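Local coordinates for conserved hypothetical protein TM1158 (Thermotoga maritima, PDB 1O1Y) that probably acts as a glutamine amidotransferase of class 1, releasing ammonia from glutamine for transfer to an acceptor that is not known, at residues E22-G27 with E198-E203. Residues are numbered along the deposited sequence; the frame is centred on the assembly and turned at random.
Sequences EIEDLG and EAYKDE
Ile-23 and Ala-199 are the residues whose CA atoms come nearest across the contact, 7.5 Å apart. The 22-27 loop bends in an inverse gamma turn centred on Glu-24 and then in an Asx turn, where Asp-25 OD1 accepts from Gly-27 N; across from it, Tyr-200 is the first residue to leave helix 190-199 and sits at the N-cap position of helix 201-206. The contact is carried by Tyr-200, whose OH lies 2.5 Å from Glu-24 OE2, a very short separation compatible with a hydrogen bond whose proton may be shared with another acceptor. With CG anti to its own carbonyl carbon (chi1 -56°) and an extended chain beyond, Glu-24 brings its carboxylate to the phenol oxygen, the carboxylate and ring planes standing 83° apart. Beside this polar link, Ile-23 CG1 rests 4.0 Å from Ala-199 CB, the methyl that also sits over one face of the Tyr-200 ring. An alanine in place of Glu-24 would probably cost the phenol its carboxylate mate and the loop its polar tie to the helix junction. The contact joins the loop between strand 14-18 and helix 28-35 to helices 190-199 and 201-206, at the surface of the flavodoxin-like fold; Trp-196 touches Ile-23 and Glu-24, and Trp-149 of strand 143-150 meets Tyr-200 edge-to-face.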
ATOM      1  N   GLU A  22      13.511  -3.145   1.706  1.00 11.66           N
ATOM      2  CA  GLU A  22      14.135  -2.081   0.910  1.00 12.90           C
ATOM      3  C   GLU A  22      13.610  -2.018  -0.530  1.00 13.45           C
ATOM      4  O   GLU A  22      13.331  -0.932  -1.050  1.00 11.52           O
ATOM      5  CB  GLU A  22      15.642  -2.217   0.904  1.00 15.56           C
ATOM      6  CG  GLU A  22      16.330  -1.071   0.177  1.00 18.16           C
ATOM      7  CD  GLU A  22      17.833  -1.113   0.337  1.00 38.88           C
ATOM      8  OE1 GLU A  22      18.359  -2.086   0.942  1.00 45.53           O
ATOM      9  OE2 GLU A  22      18.486  -0.162  -0.147  1.00 45.72           O
ATOM     10  N   ILE A  23      13.435  -3.192  -1.137  1.00 12.03           N
ATOM     11  CA  ILE A  23      12.916  -3.309  -2.509  1.00 13.92           C
ATOM     12  C   ILE A  23      11.465  -2.887  -2.632  1.00 12.81           C
ATOM     13  O   ILE A  23      11.028  -2.423  -3.686  1.00 13.46           O
ATOM     14  CB  ILE A  23      13.077  -4.797  -2.980  1.00 14.30           C
ATOM     15  CG1 ILE A  23      14.561  -5.099  -3.192  1.00 24.41           C
ATOM     16  CG2 ILE A  23      12.264  -5.106  -4.211  1.00 22.18           C
ATOM     17  CD1 ILE A  23      15.167  -4.433  -4.382  1.00 25.54           C
ATOM     18  N   GLU A  24      10.719  -3.085  -1.569  1.00 10.60           N
ATOM     19  CA  GLU A  24       9.307  -2.790  -1.559  1.00 10.53           C
ATOM     20  C   GLU A  24       9.145  -1.346  -1.103  1.00 12.15           C
ATOM     21  O   GLU A  24       8.618  -1.031  -0.038  1.00 12.06           O
ATOM     22  CB  GLU A  24       8.520  -3.804  -0.750  1.00 12.22           C
ATOM     23  CG  GLU A  24       8.798  -5.214  -1.297  1.00 12.90           C
ATOM     24  CD  GLU A  24       8.117  -6.375  -0.565  1.00 23.83           C
ATOM     25  OE1 GLU A  24       7.052  -6.174   0.042  1.00 27.00           O
ATOM     26  OE2 GLU A  24       8.642  -7.520  -0.658  1.00 26.55           O
ATOM     27  N   ASP A  25       9.537  -0.474  -2.006  1.00 11.60           N
ATOM     28  CA  ASP A  25       9.681   0.943  -1.723  1.00 10.34           C
ATOM     29  C   ASP A  25       8.523   1.743  -2.308  1.00  9.44           C
ATOM     30  O   ASP A  25       7.449   1.200  -2.576  1.00 10.69           O
ATOM     31  CB  ASP A  25      11.047   1.389  -2.179  1.00 11.65           C
ATOM     32  CG  ASP A  25      11.195   1.383  -3.715  1.00 16.08           C
ATOM     33  OD1 ASP A  25      10.246   1.054  -4.469  1.00 12.18           O
ATOM     34  OD2 ASP A  25      12.269   1.715  -4.222  1.00 23.84           O
ATOM     35  N   LEU A  26       8.705   3.047  -2.502  1.00  9.94           N
ATOM     36  CA  LEU A  26       7.611   3.879  -2.986  1.00 10.20           C
ATOM     37  C   LEU A  26       7.217   3.605  -4.427  1.00 10.06           C
ATOM     38  O   LEU A  26       6.177   4.061  -4.884  1.00 11.02           O
ATOM     39  CB  LEU A  26       7.939   5.363  -2.828  1.00  8.59           C
ATOM     40  CG  LEU A  26       7.807   5.906  -1.401  1.00  8.25           C
ATOM     41  CD1 LEU A  26       8.573   7.245  -1.332  1.00 13.44           C
ATOM     42  CD2 LEU A  26       6.395   6.052  -0.949  1.00 11.32           C
ATOM     43  N   GLY A  27       8.060   2.884  -5.154  1.00 10.55           N
ATOM     44  CA  GLY A  27       7.764   2.596  -6.551  1.00 11.23           C
ATOM     45  C   GLY A  27       7.575   3.898  -7.328  1.00 10.14           C
ATOM     46  O   GLY A  27       8.348   4.873  -7.162  1.00  9.83           O
ATOM     47  N   GLU A 198      13.921  -9.621  -9.852  1.00  8.78           N
ATOM     48  CA  GLU A 198      15.262  -9.992  -9.469  1.00 10.48           C
ATOM     49  C   GLU A 198      15.352 -10.334  -7.967  1.00  9.08           C
ATOM     50  O   GLU A 198      16.010 -11.316  -7.632  1.00 11.93           O
ATOM     51  CB  GLU A 198      16.281  -8.915  -9.845  1.00 10.38           C
ATOM     52  CG  GLU A 198      17.731  -9.232  -9.505  1.00 16.18           C
ATOM     53  CD  GLU A 198      18.280 -10.461 -10.220  1.00 30.80           C
ATOM     54  OE1 GLU A 198      17.659 -10.956 -11.196  1.00 33.14           O
ATOM     55  OE2 GLU A 198      19.348 -10.951  -9.796  1.00 35.93           O
ATOM     56  N   ALA A 199      14.716  -9.557  -7.105  1.00  9.70           N
ATOM     57  CA  ALA A 199      14.810  -9.788  -5.664  1.00  8.84           C
ATOM     58  C   ALA A 199      14.170 -11.130  -5.282  1.00 11.36           C
ATOM     59  O   ALA A 199      14.645 -11.804  -4.352  1.00 11.83           O
ATOM     60  CB  ALA A 199      14.137  -8.686  -4.864  1.00 11.05           C
ATOM     61  N   TYR A 200      13.099 -11.497  -6.000  1.00  9.05           N
ATOM     62  CA  TYR A 200      12.255 -12.635  -5.639  1.00  9.26           C
ATOM     63  C   TYR A 200      12.248 -13.721  -6.687  1.00  9.45           C
ATOM     64  O   TYR A 200      11.307 -14.489  -6.775  1.00  7.55           O
ATOM     65  CB  TYR A 200      10.848 -12.188  -5.299  1.00  8.98           C
ATOM     66  CG  TYR A 200      10.824 -11.104  -4.243  1.00 10.01           C
ATOM     67  CD1 TYR A 200      10.104  -9.933  -4.421  1.00 15.30           C
ATOM     68  CD2 TYR A 200      11.565 -11.240  -3.080  1.00 11.34           C
ATOM     69  CE1 TYR A 200      10.130  -8.923  -3.482  1.00 21.23           C
ATOM     70  CE2 TYR A 200      11.589 -10.235  -2.132  1.00 18.86           C
ATOM     71  CZ  TYR A 200      10.882  -9.086  -2.336  1.00 19.97           C
ATOM     72  OH  TYR A 200      10.923  -8.096  -1.369  1.00 25.97           O
ATOM     73  N   LYS A 201      13.345 -13.781  -7.417  1.00  9.16           N
ATOM     74  CA  LYS A 201      13.563 -14.689  -8.512  1.00 11.48           C
ATOM     75  C   LYS A 201      13.354 -16.144  -8.085  1.00 13.42           C
ATOM     76  O   LYS A 201      12.741 -16.895  -8.820  1.00 12.80           O
ATOM     77  CB  LYS A 201      14.997 -14.491  -9.001  1.00 10.65           C
ATOM     78  CG  LYS A 201      15.521 -15.488  -9.973  1.00 17.07           C
ATOM     79  CD  LYS A 201      16.774 -14.952 -10.700  1.00 29.40           C
ATOM     80  CE  LYS A 201      17.052 -15.743 -11.992  1.00 38.81           C
ATOM     81  NZ  LYS A 201      18.274 -15.268 -12.741  1.00 43.25           N
ATOM     82  N   ASP A 202      13.866 -16.554  -6.915  1.00 13.29           N
ATOM     83  CA  ASP A 202      13.726 -17.969  -6.511  1.00 14.08           C
ATOM     84  C   ASP A 202      12.312 -18.314  -6.057  1.00 11.79           C
ATOM     85  O   ASP A 202      11.830 -19.400  -6.306  1.00 10.03           O
ATOM     86  CB  ASP A 202      14.731 -18.331  -5.423  1.00 15.11           C
ATOM     87  CG  ASP A 202      16.137 -18.238  -5.900  1.00 20.97           C
ATOM     88  OD1 ASP A 202      16.368 -18.335  -7.134  1.00 37.12           O
ATOM     89  OD2 ASP A 202      17.096 -18.094  -5.110  1.00 42.34           O
ATOM     90  N   GLU A 203      11.644 -17.395  -5.396  1.00 11.91           N
ATOM     91  CA  GLU A 203      10.250 -17.585  -5.020  1.00 11.98           C
ATOM     92  C   GLU A 203       9.367 -17.707  -6.250  1.00 13.79           C
ATOM     93  O   GLU A 203       8.478 -18.565  -6.305  1.00 13.36           O
ATOM     94  CB  GLU A 203       9.733 -16.433  -4.151  1.00 12.87           C
ATOM     95  CG  GLU A 203       8.216 -16.492  -3.891  1.00 17.68           C
ATOM     96  CD  GLU A 203       7.651 -15.337  -3.059  1.00 30.16           C
ATOM     97  OE1 GLU A 203       6.419 -15.333  -2.792  1.00 27.25           O
ATOM     98  OE2 GLU A 203       8.427 -14.411  -2.705  1.00 26.61           O
TER